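Local coordinates for inner membrane protein (PDB 2QJV) that probably isomerises a glucuronate-type sugar acid as a nickel-binding member of the KduI/IolB family of cupins, at residues E27-D32 against V244-L249; I42-D47 against V87-H92; R51-V56 against L105-A110; P83-Y88 against I121-V126; P111-L116 against A150-V155. The protein carries 2 engineered substitutions. All coordinates share one frame; numbering follows the deposited sequence.

Contact 1: E27-D32 against V244-L249; sequences EYVGFD and VMAGPL
Tyr-28, Val-29 and Phe-31 meet Val-244, Ala-246 and Gly-247 where two beta sheets of this cupin fold face each other: strand 30-35 belongs to the six-stranded sheet and strand 238-246 to the five-stranded one. The touching parts run in nearly opposite directions, but no hydrogen bond joins them, and side-chain packing makes the contact. The tight part is buried. Val-29 has CG1 anti to its own N (chi1 175°), which turns CG1 to Val-244 CG1 at 3.8 Å and drives CG2 against the main chain, 3.4 Å from Ala-246 N. Phe-31 CD1 rests against Val-244 CG2 at 3.6 Å, and the methyl of Ala-246 fills the angle between Val-29 CG2 and Tyr-28 CB. Glu-185 accepts the backbone N-H groups of Tyr-28 and Val-29. Tyr-28 bridges the tight and the loose parts. Its ring lies flat on the backbone of Gly-247, whose CA stands 3.7 Å from the centroid of the Tyr-28 ring in a CH-pi contact. The hydroxyl end runs out to the loose side, where the exposed Pro-248 crosses it at about a right angle and Tyr-28 OH reaches Pro-248 CB at 3.4 Å.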
# COMPACT_ATOMS: atom_id res chain seq x y z
N GLU A 27 -15.01 6.58 -18.00
CA GLU A 27 -16.05 6.45 -19.03
C GLU A 27 -15.87 7.08 -20.39
O GLU A 27 -16.51 6.63 -21.35
CB GLU A 27 -17.34 7.01 -18.41
CG GLU A 27 -17.83 6.16 -17.27
CD GLU A 27 -18.93 6.83 -16.45
OE1 GLU A 27 -19.90 7.29 -17.07
OE2 GLU A 27 -18.84 6.87 -15.19
N TYR A 28 -15.01 8.08 -20.52
CA TYR A 28 -14.93 8.85 -21.76
C TYR A 28 -13.57 8.92 -22.46
O TYR A 28 -13.44 8.57 -23.63
CB TYR A 28 -15.40 10.32 -21.51
CG TYR A 28 -16.83 10.41 -20.98
CD1 TYR A 28 -17.11 10.28 -19.63
CD2 TYR A 28 -17.91 10.59 -21.86
CE1 TYR A 28 -18.42 10.33 -19.14
CE2 TYR A 28 -19.20 10.66 -21.39
CZ TYR A 28 -19.45 10.53 -20.04
OH TYR A 28 -20.73 10.56 -19.59
N VAL A 29 -12.57 9.42 -21.75
CA VAL A 29 -11.28 9.75 -22.38
C VAL A 29 -10.38 8.54 -22.74
O VAL A 29 -10.13 7.63 -21.95
CB VAL A 29 -10.48 10.80 -21.53
CG1 VAL A 29 -9.06 11.07 -22.11
CG2 VAL A 29 -11.24 12.12 -21.42
N GLY A 30 -9.91 8.60 -23.97
CA GLY A 30 -8.87 7.72 -24.46
C GLY A 30 -7.72 8.61 -24.92
O GLY A 30 -7.92 9.73 -25.43
N PHE A 31 -6.50 8.13 -24.70
CA PHE A 31 -5.33 8.84 -25.14
C PHE A 31 -4.23 7.84 -25.58
O PHE A 31 -3.76 7.03 -24.80
CB PHE A 31 -4.80 9.78 -24.02
CG PHE A 31 -3.59 10.56 -24.43
CD1 PHE A 31 -3.70 11.60 -25.34
CD2 PHE A 31 -2.33 10.22 -23.96
CE1 PHE A 31 -2.58 12.29 -25.74
CE2 PHE A 31 -1.22 10.90 -24.38
CZ PHE A 31 -1.35 11.92 -25.28
N ASP A 32 -3.78 7.98 -26.82
CA ASP A 32 -2.74 7.17 -27.38
C ASP A 32 -1.60 8.00 -27.95
O ASP A 32 -1.83 9.08 -28.50
CB ASP A 32 -3.27 6.31 -28.52
CG ASP A 32 -4.13 5.15 -28.03
OD1 ASP A 32 -3.54 4.10 -27.70
OD2 ASP A 32 -5.38 5.28 -27.95
N VAL A 244 -6.10 16.06 -22.59
CA VAL A 244 -7.37 15.64 -23.19
C VAL A 244 -8.41 15.62 -22.05
O VAL A 244 -8.15 15.10 -20.94
CB VAL A 244 -7.31 14.27 -23.94
CG1 VAL A 244 -8.66 13.92 -24.62
CG2 VAL A 244 -6.14 14.25 -24.97
N MSE A 245 -9.58 16.20 -22.33
CA MSE A 245 -10.73 16.14 -21.45
C MSE A 245 -11.99 15.76 -22.19
O MSE A 245 -12.14 16.04 -23.37
CB MSE A 245 -10.99 17.48 -20.74
CG MSE A 245 -9.97 17.85 -19.69
SE MSE A 245 -10.49 19.57 -18.90
CE MSE A 245 -10.19 20.63 -20.38
N ALA A 246 -12.89 15.10 -21.46
CA ALA A 246 -14.24 14.77 -21.93
C ALA A 246 -15.11 14.30 -20.76
O ALA A 246 -14.59 13.84 -19.73
CB ALA A 246 -14.26 13.70 -23.11
N GLY A 247 -16.42 14.46 -20.94
CA GLY A 247 -17.46 14.06 -19.99
C GLY A 247 -18.83 14.11 -20.62
O GLY A 247 -18.94 14.27 -21.83
N PRO A 248 -19.91 14.01 -19.79
CA PRO A 248 -21.25 14.04 -20.38
C PRO A 248 -21.65 15.39 -20.97
O PRO A 248 -22.52 15.43 -21.84
CB PRO A 248 -22.17 13.66 -19.21
CG PRO A 248 -21.39 14.08 -17.98
CD PRO A 248 -19.94 13.88 -18.32
N LEU A 249 -21.04 16.47 -20.49
CA LEU A 249 -21.33 17.84 -20.94
C LEU A 249 -20.02 18.51 -21.36
O LEU A 249 -19.09 18.69 -20.57
CB LEU A 249 -22.06 18.65 -19.86
CG LEU A 249 -22.48 20.10 -20.20
CD1 LEU A 249 -23.49 20.16 -21.35
CD2 LEU A 249 -23.07 20.76 -18.96

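Contact 2: I42-D47 against V87-H92. With NI (nickel (II) ion), chain C.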
# COMPACT_ATOMS: atom_id res chain seq x y z
N ILE A 42 -0.02 4.01 -39.65
CA ILE A 42 -1.01 3.35 -38.82
C ILE A 42 -2.39 3.66 -39.44
O ILE A 42 -2.56 4.65 -40.16
CB ILE A 42 -0.98 3.76 -37.32
CG1 ILE A 42 -1.29 5.25 -37.11
CG2 ILE A 42 0.37 3.33 -36.66
CD1 ILE A 42 -1.51 5.62 -35.66
N THR A 43 -3.35 2.78 -39.17
CA THR A 43 -4.74 2.96 -39.62
C THR A 43 -5.63 3.03 -38.38
O THR A 43 -5.57 2.15 -37.52
CB THR A 43 -5.20 1.84 -40.57
OG1 THR A 43 -4.41 1.89 -41.78
CG2 THR A 43 -6.69 1.97 -40.92
N LEU A 44 -6.42 4.09 -38.28
CA LEU A 44 -7.36 4.29 -37.18
C LEU A 44 -8.71 3.79 -37.64
O LEU A 44 -9.14 4.06 -38.76
CB LEU A 44 -7.39 5.76 -36.77
CG LEU A 44 -6.01 6.29 -36.34
CD1 LEU A 44 -6.08 7.76 -36.14
CD2 LEU A 44 -5.49 5.57 -35.08
N PRO A 45 -9.41 3.03 -36.77
CA PRO A 45 -10.62 2.40 -37.25
C PRO A 45 -11.86 3.28 -37.31
O PRO A 45 -11.93 4.33 -36.65
CB PRO A 45 -10.86 1.30 -36.19
CG PRO A 45 -10.35 1.91 -34.90
CD PRO A 45 -9.14 2.72 -35.35
N SER A 46 -12.82 2.82 -38.09
CA SER A 46 -14.16 3.38 -38.12
C SER A 46 -14.94 2.80 -36.91
O SER A 46 -15.25 1.62 -36.87
CB SER A 46 -14.85 3.07 -39.42
OG SER A 46 -16.21 3.43 -39.36
N ASP A 47 -15.22 3.63 -35.90
CA ASP A 47 -15.90 3.18 -34.69
C ASP A 47 -16.76 4.32 -34.09
O ASP A 47 -17.03 5.32 -34.76
CB ASP A 47 -14.87 2.57 -33.72
CG ASP A 47 -13.87 3.56 -33.15
OD1 ASP A 47 -14.06 4.80 -33.22
OD2 ASP A 47 -12.87 3.07 -32.57
N VAL A 87 -5.66 17.12 -36.64
CA VAL A 87 -6.78 16.77 -37.52
C VAL A 87 -7.92 16.21 -36.67
O VAL A 87 -7.72 15.27 -35.88
CB VAL A 87 -6.42 15.75 -38.61
CG1 VAL A 87 -7.71 15.36 -39.41
CG2 VAL A 87 -5.30 16.31 -39.48
N TYR A 88 -9.10 16.85 -36.80
CA TYR A 88 -10.31 16.37 -36.16
C TYR A 88 -10.97 15.30 -37.04
O TYR A 88 -11.19 15.52 -38.24
CB TYR A 88 -11.31 17.52 -35.85
CG TYR A 88 -12.64 16.95 -35.39
CD1 TYR A 88 -12.82 16.53 -34.07
CD2 TYR A 88 -13.69 16.74 -36.29
CE1 TYR A 88 -14.02 15.96 -33.67
CE2 TYR A 88 -14.89 16.16 -35.89
CZ TYR A 88 -15.04 15.78 -34.59
OH TYR A 88 -16.22 15.19 -34.20
N LEU A 89 -11.30 14.14 -36.44
CA LEU A 89 -11.99 13.06 -37.12
C LEU A 89 -13.29 12.76 -36.38
O LEU A 89 -13.25 12.44 -35.21
CB LEU A 89 -11.16 11.77 -37.17
CG LEU A 89 -9.77 11.74 -37.76
CD1 LEU A 89 -9.16 10.33 -37.58
CD2 LEU A 89 -9.85 12.21 -39.24
N PRO A 90 -14.43 12.83 -37.09
CA PRO A 90 -15.70 12.44 -36.46
C PRO A 90 -15.71 10.92 -36.32
O PRO A 90 -14.79 10.22 -36.80
CB PRO A 90 -16.75 12.91 -37.45
CG PRO A 90 -16.05 12.83 -38.77
CD PRO A 90 -14.63 13.22 -38.49
N HIS A 91 -16.71 10.40 -35.63
CA HIS A 91 -16.81 8.95 -35.49
C HIS A 91 -17.22 8.31 -36.84
O HIS A 91 -17.58 9.02 -37.78
CB HIS A 91 -17.74 8.60 -34.35
CG HIS A 91 -19.16 8.73 -34.71
ND1 HIS A 91 -19.77 9.94 -34.93
CD2 HIS A 91 -20.08 7.78 -34.98
CE1 HIS A 91 -21.02 9.73 -35.29
NE2 HIS A 91 -21.23 8.43 -35.33
N HIS A 92 -17.10 6.99 -36.93
CA HIS A 92 -17.34 6.22 -38.17
C HIS A 92 -16.39 6.69 -39.29
O HIS A 92 -16.79 6.73 -40.44
CB HIS A 92 -18.75 6.32 -38.81
CG HIS A 92 -19.92 6.06 -37.92
ND1 HIS A 92 -20.04 4.94 -37.11
CD2 HIS A 92 -21.11 6.71 -37.85
CE1 HIS A 92 -21.23 4.98 -36.52
NE2 HIS A 92 -21.89 6.06 -36.94
NI NI C . -23.14 7.18 -35.86
O HOH W 1 -24.02 8.88 -37.39
O HOH W 2 -23.15 5.77 -34.36
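His-92, Asp-47 and Ser-46 bury the most surface here. The one hydrogen bond runs from His-92 N to Asp-47 O, 2.7 Å long, with the donor in the carbonyl plane and an N-H...O angle of 156°. The same carbonyl oxygen lies near the plane of the His-91 ring, at the edge where CB is attached, 3.4 Å from His-91 CB. The carboxylate of Asp-47 turns to other partners: OD2 makes a salt bridge with Arg-51 and OD1 accepts from the backbone N of Arg-49. Ser-46 is exposed; its OG is anti to the backbone N (chi1 171°) and thereby laid against His-92 CA at 3.2 Å. Deeper in, Leu-44 CD1 and Leu-89 CD1 touch loosely at 4.3 Å.

His-92 has a left-handed backbone (phi 60°), and the chain bends so that His-91 brings CD2 over the centre of one face of the His-92 ring. Both NE2 atoms converge on one nickel ion, at 2.0 Å from His-92 NE2 and 2.3 Å from His-91 NE2. Two waters are further ligands. Two adjacent histidines with water on a partly exposed loop make a second nickel site, probably accessory and distinct from the three-histidine, one-glutamate site of His-171, His-173, Glu-186 and His-229 that is characteristic of cupins.

Contact 3: R51-V56 against L105-A110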
# COMPACT_ATOMS: atom_id res chain seq x y z
N ARG A 51 -12.05 11.55 -32.76
CA ARG A 51 -10.64 11.70 -32.52
C ARG A 51 -10.07 13.07 -32.93
O ARG A 51 -10.58 13.76 -33.82
CB ARG A 51 -9.85 10.61 -33.26
CG ARG A 51 -10.00 9.18 -32.74
CD ARG A 51 -9.43 8.11 -33.68
NE ARG A 51 -9.53 6.77 -33.06
CZ ARG A 51 -10.61 5.98 -33.11
NH1 ARG A 51 -11.71 6.36 -33.73
NH2 ARG A 51 -10.59 4.80 -32.49
N CYS A 52 -8.99 13.43 -32.23
CA CYS A 52 -8.19 14.60 -32.53
C CYS A 52 -6.74 14.08 -32.57
O CYS A 52 -6.18 13.63 -31.58
CB CYS A 52 -8.37 15.74 -31.52
SG CYS A 52 -7.45 17.25 -31.96
N LEU A 53 -6.19 14.08 -33.78
CA LEU A 53 -4.84 13.64 -34.08
C LEU A 53 -3.98 14.84 -33.89
O LEU A 53 -4.11 15.81 -34.65
CB LEU A 53 -4.73 13.18 -35.52
CG LEU A 53 -5.19 11.76 -35.92
CD1 LEU A 53 -6.42 11.33 -35.17
CD2 LEU A 53 -5.38 11.70 -37.45
N VAL A 54 -3.12 14.81 -32.90
CA VAL A 54 -2.21 15.93 -32.61
C VAL A 54 -0.79 15.53 -33.01
O VAL A 54 -0.27 14.48 -32.57
CB VAL A 54 -2.27 16.38 -31.14
CG1 VAL A 54 -1.25 17.56 -30.91
CG2 VAL A 54 -3.72 16.77 -30.72
N LEU A 55 -0.20 16.33 -33.91
CA LEU A 55 1.21 16.13 -34.33
C LEU A 55 2.08 16.85 -33.30
O LEU A 55 2.26 18.08 -33.33
CB LEU A 55 1.47 16.60 -35.77
CG LEU A 55 0.92 15.76 -36.95
CD1 LEU A 55 -0.60 15.60 -36.95
CD2 LEU A 55 1.36 16.36 -38.32
N VAL A 56 2.54 16.08 -32.32
CA VAL A 56 3.34 16.60 -31.21
C VAL A 56 4.73 17.06 -31.73
O VAL A 56 5.28 18.09 -31.32
CB VAL A 56 3.48 15.58 -30.01
CG1 VAL A 56 4.36 16.23 -28.89
CG2 VAL A 56 2.10 15.03 -29.47
N LEU A 105 2.99 11.13 -32.61
CA LEU A 105 1.57 11.36 -32.84
C LEU A 105 0.72 11.04 -31.63
O LEU A 105 0.78 9.92 -31.11
CB LEU A 105 1.06 10.51 -34.02
CG LEU A 105 -0.43 10.59 -34.42
CD1 LEU A 105 -0.76 11.91 -35.13
CD2 LEU A 105 -0.77 9.34 -35.26
N ALA A 106 -0.11 12.01 -31.23
CA ALA A 106 -1.09 11.83 -30.15
C ALA A 106 -2.47 11.61 -30.79
O ALA A 106 -2.85 12.33 -31.72
CB ALA A 106 -1.10 13.01 -29.15
N VAL A 107 -3.15 10.55 -30.36
CA VAL A 107 -4.53 10.25 -30.79
C VAL A 107 -5.42 10.43 -29.54
O VAL A 107 -5.40 9.62 -28.59
CB VAL A 107 -4.69 8.88 -31.46
CG1 VAL A 107 -6.13 8.68 -32.00
CG2 VAL A 107 -3.64 8.69 -32.62
N CYS A 108 -6.18 11.52 -29.53
CA CYS A 108 -7.08 11.87 -28.43
C CYS A 108 -8.46 11.36 -28.80
O CYS A 108 -8.93 11.66 -29.89
CB CYS A 108 -7.12 13.40 -28.21
SG CYS A 108 -5.50 14.20 -28.16
N SER A 109 -9.11 10.58 -27.93
CA SER A 109 -10.41 10.03 -28.27
C SER A 109 -11.46 10.17 -27.18
O SER A 109 -11.14 10.24 -26.01
CB SER A 109 -10.27 8.54 -28.68
OG SER A 109 -9.78 7.75 -27.62
N ALA A 110 -12.72 10.20 -27.61
CA ALA A 110 -13.89 10.30 -26.73
C ALA A 110 -15.11 9.84 -27.50
O ALA A 110 -15.05 9.65 -28.73
CB ALA A 110 -14.07 11.74 -26.16
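Cys-52 pairs with Cys-108 and Val-54 with Ala-106 through the backbone, each pair exchanging two hydrogen bonds. Cys-52 N to Cys-108 O and Cys-108 N to Cys-52 O are both 2.9 Å, and the Val-54/Ala-106 couple is slightly shorter, with Ala-106 N to Val-54 O at 2.8 Å and nearly straight (171°). At the non-hydrogen-bonded positions weaker CA-H...O contacts add to these, the shorter from Arg-51 CA to Cys-108 O at 3.1 Å.

Strands 49-55 and 104-111 thus form a regular antiparallel pair, their segment axes 165° apart, inside the six-stranded sheet of a cupin domain. The chain turns a corner at Val-56, whose CG2 folds back on Ala-106 CB.

Apolar packing differs between the two faces. On the face of Cys-52, Val-54, Ala-106 and Cys-108, which looks at strand 238-246, Val-54 CG2 meets Cys-108 SG at 4.0 Å. The two cysteines are not joined, Cys-52 SG and Cys-108 SG standing 5.2 Å apart. On the face of Leu-53, Leu-55, Leu-105 and Val-107, Leu-53 runs alongside Val-107, its CD1 4.1 Å from Val-107 CG1, while Leu-105 CD1 meets Leu-55 CD1 at 4.1 Å.

Charge enters at one end. Arg-51, extended from CG to NE, passes obliquely over Val-107, with Arg-51 CD 3.7 Å from Val-107 CG1, and carries its guanidinium out to a salt bridge with Asp-47.

Contact 4: P83-Y88 against I121-V126; sequences PAYSVY and ISPQEV
Pro-123 is the bump of this contact and the ring of Tyr-85 the flat surface it presses on. Pro-123 CD stands over the middle of that ring, 3.4 Å from its centroid and 10° off the normal, a close CH-pi contact, while Pro-123 CG leans out over Tyr-85 CE1. The ring reaches this place because CG of Tyr-85 is anti to the carbonyl carbon (chi1 -76°), which swings it across the start of the 3-10 turn 123-125. A second bump comes the other way: Pro-83 CB fits the hollow between Pro-123 and Val-126, 4.0 Å from Pro-123 CB and 3.9 Å from Val-126 CB. Ile-121, the most covered residue here, packs CD1 on Tyr-88 CB at 4.3 Å.

Beyond the prolines the two chains draw together as a single antiparallel hydrogen-bonded pair, Ile-121 N to Ser-86 O at 2.8 Å and Ser-86 N returning to Ile-121 O. Beside this pair a water bridges the chains, donating to Ala-84 O and Ile-121 O and accepting from Ser-86 OG at 2.7 Å. Another water links Tyr-85 OH with Gln-124 OE1. The turn is braced from within, Ser-122 N giving its hydrogen to Glu-125 OE1.

Strand 86-89 has strand 49-55 as its other neighbour, and 119-121 is the outermost strand of the six-stranded sheet within this chain. Pro-83 and Val-126 both also rest on His-141 of strand 138-142, which belongs to the other large sheet.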
# COMPACT_ATOMS: atom_id res chain seq x y z
N PRO A 83 2.32 26.50 -32.26
CA PRO A 83 1.21 25.55 -32.20
C PRO A 83 1.35 24.29 -33.09
O PRO A 83 1.95 24.34 -34.16
CB PRO A 83 -0.00 26.40 -32.64
CG PRO A 83 0.39 27.81 -32.34
CD PRO A 83 1.85 27.86 -32.63
N ALA A 84 0.83 23.19 -32.57
CA ALA A 84 0.76 21.93 -33.31
C ALA A 84 -0.26 22.04 -34.45
O ALA A 84 -1.17 22.90 -34.44
CB ALA A 84 0.37 20.80 -32.39
N TYR A 85 -0.05 21.20 -35.46
CA TYR A 85 -1.07 20.85 -36.42
C TYR A 85 -1.83 19.65 -35.83
O TYR A 85 -1.23 18.75 -35.23
CB TYR A 85 -0.51 20.44 -37.79
CG TYR A 85 -0.04 21.59 -38.63
CD1 TYR A 85 1.14 22.27 -38.33
CD2 TYR A 85 -0.74 21.96 -39.78
CE1 TYR A 85 1.58 23.33 -39.14
CE2 TYR A 85 -0.30 22.97 -40.60
CZ TYR A 85 0.86 23.66 -40.27
OH TYR A 85 1.25 24.71 -41.08
N SER A 86 -3.15 19.65 -36.05
CA SER A 86 -4.02 18.58 -35.61
C SER A 86 -5.08 18.32 -36.68
O SER A 86 -5.36 19.18 -37.53
CB SER A 86 -4.72 18.91 -34.27
OG SER A 86 -3.76 19.32 -33.32
N VAL A 87 -5.66 17.12 -36.64
CA VAL A 87 -6.78 16.77 -37.52
C VAL A 87 -7.92 16.21 -36.67
O VAL A 87 -7.72 15.27 -35.88
CB VAL A 87 -6.42 15.75 -38.61
CG1 VAL A 87 -7.71 15.36 -39.41
CG2 VAL A 87 -5.30 16.31 -39.48
N TYR A 88 -9.10 16.85 -36.80
CA TYR A 88 -10.31 16.37 -36.16
C TYR A 88 -10.97 15.30 -37.04
O TYR A 88 -11.19 15.52 -38.24
CB TYR A 88 -11.31 17.52 -35.85
CG TYR A 88 -12.64 16.95 -35.39
CD1 TYR A 88 -12.82 16.53 -34.07
CD2 TYR A 88 -13.69 16.74 -36.29
CE1 TYR A 88 -14.02 15.96 -33.67
CE2 TYR A 88 -14.89 16.16 -35.89
CZ TYR A 88 -15.04 15.78 -34.59
OH TYR A 88 -16.22 15.19 -34.20
N ILE A 121 -7.04 21.39 -38.08
CA ILE A 121 -6.89 22.46 -37.09
C ILE A 121 -5.42 22.88 -37.22
O ILE A 121 -4.52 22.31 -36.60
CB ILE A 121 -7.22 22.06 -35.63
CG1 ILE A 121 -8.61 21.39 -35.52
CG2 ILE A 121 -7.09 23.33 -34.72
CD1 ILE A 121 -8.86 20.69 -34.18
N SER A 122 -5.19 23.87 -38.07
CA SER A 122 -3.85 24.37 -38.30
C SER A 122 -3.46 25.37 -37.20
O SER A 122 -4.31 25.78 -36.41
CB SER A 122 -3.77 25.02 -39.67
OG SER A 122 -4.34 26.30 -39.70
N PRO A 123 -2.17 25.75 -37.12
CA PRO A 123 -1.74 26.75 -36.13
C PRO A 123 -2.61 28.02 -36.10
O PRO A 123 -2.84 28.58 -35.03
CB PRO A 123 -0.30 27.06 -36.57
CG PRO A 123 0.17 25.78 -37.08
CD PRO A 123 -1.01 25.21 -37.84
N GLN A 124 -3.10 28.44 -37.27
CA GLN A 124 -3.97 29.60 -37.43
C GLN A 124 -5.35 29.43 -36.75
O GLN A 124 -6.01 30.41 -36.48
CB GLN A 124 -4.14 29.95 -38.94
CG GLN A 124 -2.86 30.48 -39.62
CD GLN A 124 -1.69 29.48 -39.68
OE1 GLN A 124 -1.84 28.30 -40.08
NE2 GLN A 124 -0.51 29.97 -39.29
N GLU A 125 -5.78 28.20 -36.48
CA GLU A 125 -7.04 27.95 -35.77
C GLU A 125 -6.84 27.63 -34.28
O GLU A 125 -7.80 27.35 -33.60
CB GLU A 125 -7.83 26.80 -36.41
CG GLU A 125 -8.55 27.15 -37.73
CD GLU A 125 -7.66 27.04 -38.91
OE1 GLU A 125 -7.12 25.93 -39.12
OE2 GLU A 125 -7.53 28.05 -39.64
N VAL A 126 -5.59 27.67 -33.80
CA VAL A 126 -5.27 27.39 -32.39
C VAL A 126 -5.22 28.71 -31.63
O VAL A 126 -4.48 29.61 -32.01
CB VAL A 126 -3.89 26.69 -32.26
CG1 VAL A 126 -3.47 26.52 -30.77
CG2 VAL A 126 -3.86 25.37 -33.03
O HOH W 3 -3.69 21.99 -33.80
O HOH W 4 -0.50 26.74 -41.64

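Contact 5: P111-L116 against A150-V155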
# COMPACT_ATOMS: atom_id res chain seq x y z
N PRO A 111 -16.23 9.62 -26.79
CA PRO A 111 -17.43 9.19 -27.53
C PRO A 111 -17.87 10.18 -28.62
O PRO A 111 -17.82 11.41 -28.45
CB PRO A 111 -18.49 9.03 -26.42
CG PRO A 111 -17.68 8.74 -25.19
CD PRO A 111 -16.47 9.62 -25.34
N GLY A 112 -18.22 9.60 -29.77
CA GLY A 112 -18.70 10.34 -30.90
C GLY A 112 -20.11 9.94 -31.30
O GLY A 112 -20.46 8.77 -31.31
N PHE A 113 -20.90 10.94 -31.64
CA PHE A 113 -22.30 10.76 -32.03
C PHE A 113 -22.79 11.74 -33.09
O PHE A 113 -23.82 11.50 -33.68
CB PHE A 113 -23.20 10.88 -30.78
CG PHE A 113 -22.89 12.07 -29.90
CD1 PHE A 113 -23.41 13.33 -30.19
CD2 PHE A 113 -22.08 11.93 -28.78
CE1 PHE A 113 -23.12 14.42 -29.40
CE2 PHE A 113 -21.80 13.02 -27.96
CZ PHE A 113 -22.33 14.27 -28.27
N GLY A 114 -22.02 12.79 -33.39
CA GLY A 114 -22.47 13.84 -34.27
C GLY A 114 -22.14 13.64 -35.73
O GLY A 114 -21.70 12.58 -36.15
N GLU A 115 -22.25 14.72 -36.48
CA GLU A 115 -22.01 14.65 -37.93
C GLU A 115 -21.11 15.78 -38.45
O GLU A 115 -21.25 16.25 -39.59
CB GLU A 115 -23.36 14.61 -38.62
CG GLU A 115 -24.30 15.77 -38.26
CD GLU A 115 -25.68 15.55 -38.82
OE1 GLU A 115 -26.26 14.46 -38.57
OE2 GLU A 115 -26.20 16.48 -39.50
N LEU A 116 -20.17 16.18 -37.62
CA LEU A 116 -19.16 17.17 -38.02
C LEU A 116 -18.26 16.58 -39.10
O LEU A 116 -18.06 15.35 -39.14
CB LEU A 116 -18.33 17.61 -36.82
CG LEU A 116 -19.09 18.37 -35.73
CD1 LEU A 116 -18.20 18.50 -34.49
CD2 LEU A 116 -19.58 19.74 -36.26
N ALA A 150 -16.79 20.02 -31.58
CA ALA A 150 -16.52 18.61 -31.36
C ALA A 150 -17.70 18.06 -30.54
O ALA A 150 -18.42 18.83 -29.90
CB ALA A 150 -15.15 18.35 -30.68
N ASP A 151 -17.91 16.75 -30.56
CA ASP A 151 -18.98 16.16 -29.78
C ASP A 151 -18.66 16.12 -28.27
O ASP A 151 -19.51 16.36 -27.42
CB ASP A 151 -19.28 14.71 -30.21
CG ASP A 151 -19.58 14.55 -31.70
OD1 ASP A 151 -19.85 15.54 -32.42
OD2 ASP A 151 -19.50 13.37 -32.12
N SER A 152 -17.42 15.80 -27.98
CA SER A 152 -16.94 15.48 -26.63
C SER A 152 -15.56 16.05 -26.26
O SER A 152 -15.37 16.58 -25.15
CB SER A 152 -16.89 13.94 -26.52
OG SER A 152 -18.19 13.37 -26.62
N LEU A 153 -14.61 15.95 -27.20
CA LEU A 153 -13.19 16.30 -26.97
C LEU A 153 -12.87 17.76 -26.67
O LEU A 153 -13.37 18.68 -27.32
CB LEU A 153 -12.32 15.85 -28.18
CG LEU A 153 -12.06 14.34 -28.37
CD1 LEU A 153 -11.55 14.04 -29.83
CD2 LEU A 153 -11.11 13.77 -27.28
N LEU A 154 -12.01 17.93 -25.66
CA LEU A 154 -11.44 19.21 -25.29
C LEU A 154 -9.94 18.90 -25.23
O LEU A 154 -9.54 17.98 -24.55
CB LEU A 154 -11.97 19.69 -23.96
CG LEU A 154 -13.50 19.98 -23.87
CD1 LEU A 154 -13.96 20.11 -22.41
CD2 LEU A 154 -13.83 21.21 -24.69
N VAL A 155 -9.14 19.67 -25.97
CA VAL A 155 -7.69 19.44 -26.11
C VAL A 155 -6.93 20.76 -25.95
O VAL A 155 -7.30 21.79 -26.54
CB VAL A 155 -7.31 18.74 -27.45
CG1 VAL A 155 -5.80 18.43 -27.54
CG2 VAL A 155 -8.15 17.45 -27.68
O HOH W 5 -19.15 14.89 -35.02
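A loop-to-loop contact, held by one carboxylate and one hydroxyl, joins Phe-113 and Gly-114 to Asp-151, and Pro-111 to Ser-152, at the end of strand 104-111 and just ahead of strand 154-160. OD2 of Asp-151 accepts two successive backbone N-H groups, Phe-113 N at 2.8 Å and Gly-114 N at 2.9 Å, both arriving from one face of the carboxylate plane and well out of it. Asp-151 OD1 takes a hydrogen from a water 2.8 Å away from Asp-151 OD1, which in turn accepts from Leu-116 N. Between them, these bonds fix the rotation of the carboxylate.

Phe-113 lies over the same aspartate. With chi1 at 47° CG sits between the backbone N and the carbonyl carbon, folding the ring back so that one face lies over Asp-151 CB, which is offset toward the ring's rim and 3.8 Å from the centroid; ring and carboxylate are stacked with their planes 23° apart. One step along, Ser-152 OG donates to Pro-111 O over 2.7 Å. At the far end Leu-116 CD1 packs against Ala-150 CA at 3.6 Å.

Glu-50, just before Arg-51 on strand 49-55, accepts the backbone N-H groups of Asp-151, Ser-152 and Leu-153 and so ties this loop to the sheet; Tyr-88 of strand 86-89 backs Leu-116, Ala-150 and Asp-151.

How the contacts relate
Contact 3 is the centre of the set: strand 104-111 bonds to strand 30-35 of contact 1 through Asp-32 O and Val-107 N (2.7 Å), and strand 49-55 bonds to strand 86-89, shared by contacts 2 and 4. Contact 1 brings the other sheet down on this one; contact 5, its centre 10 Å away, continues that junction, Met-245 N meeting Leu-154 O at 2.8 Å. Two nickel ions flank the set. Met-245, a selenomethionine, has its side chain about 5 Å from the one that is probably the cupin site, touching its ligands His-173 and Glu-186. The other belongs to contact 2, with the side chain of Phe-113 of contact 5 about 6 Å from that ion.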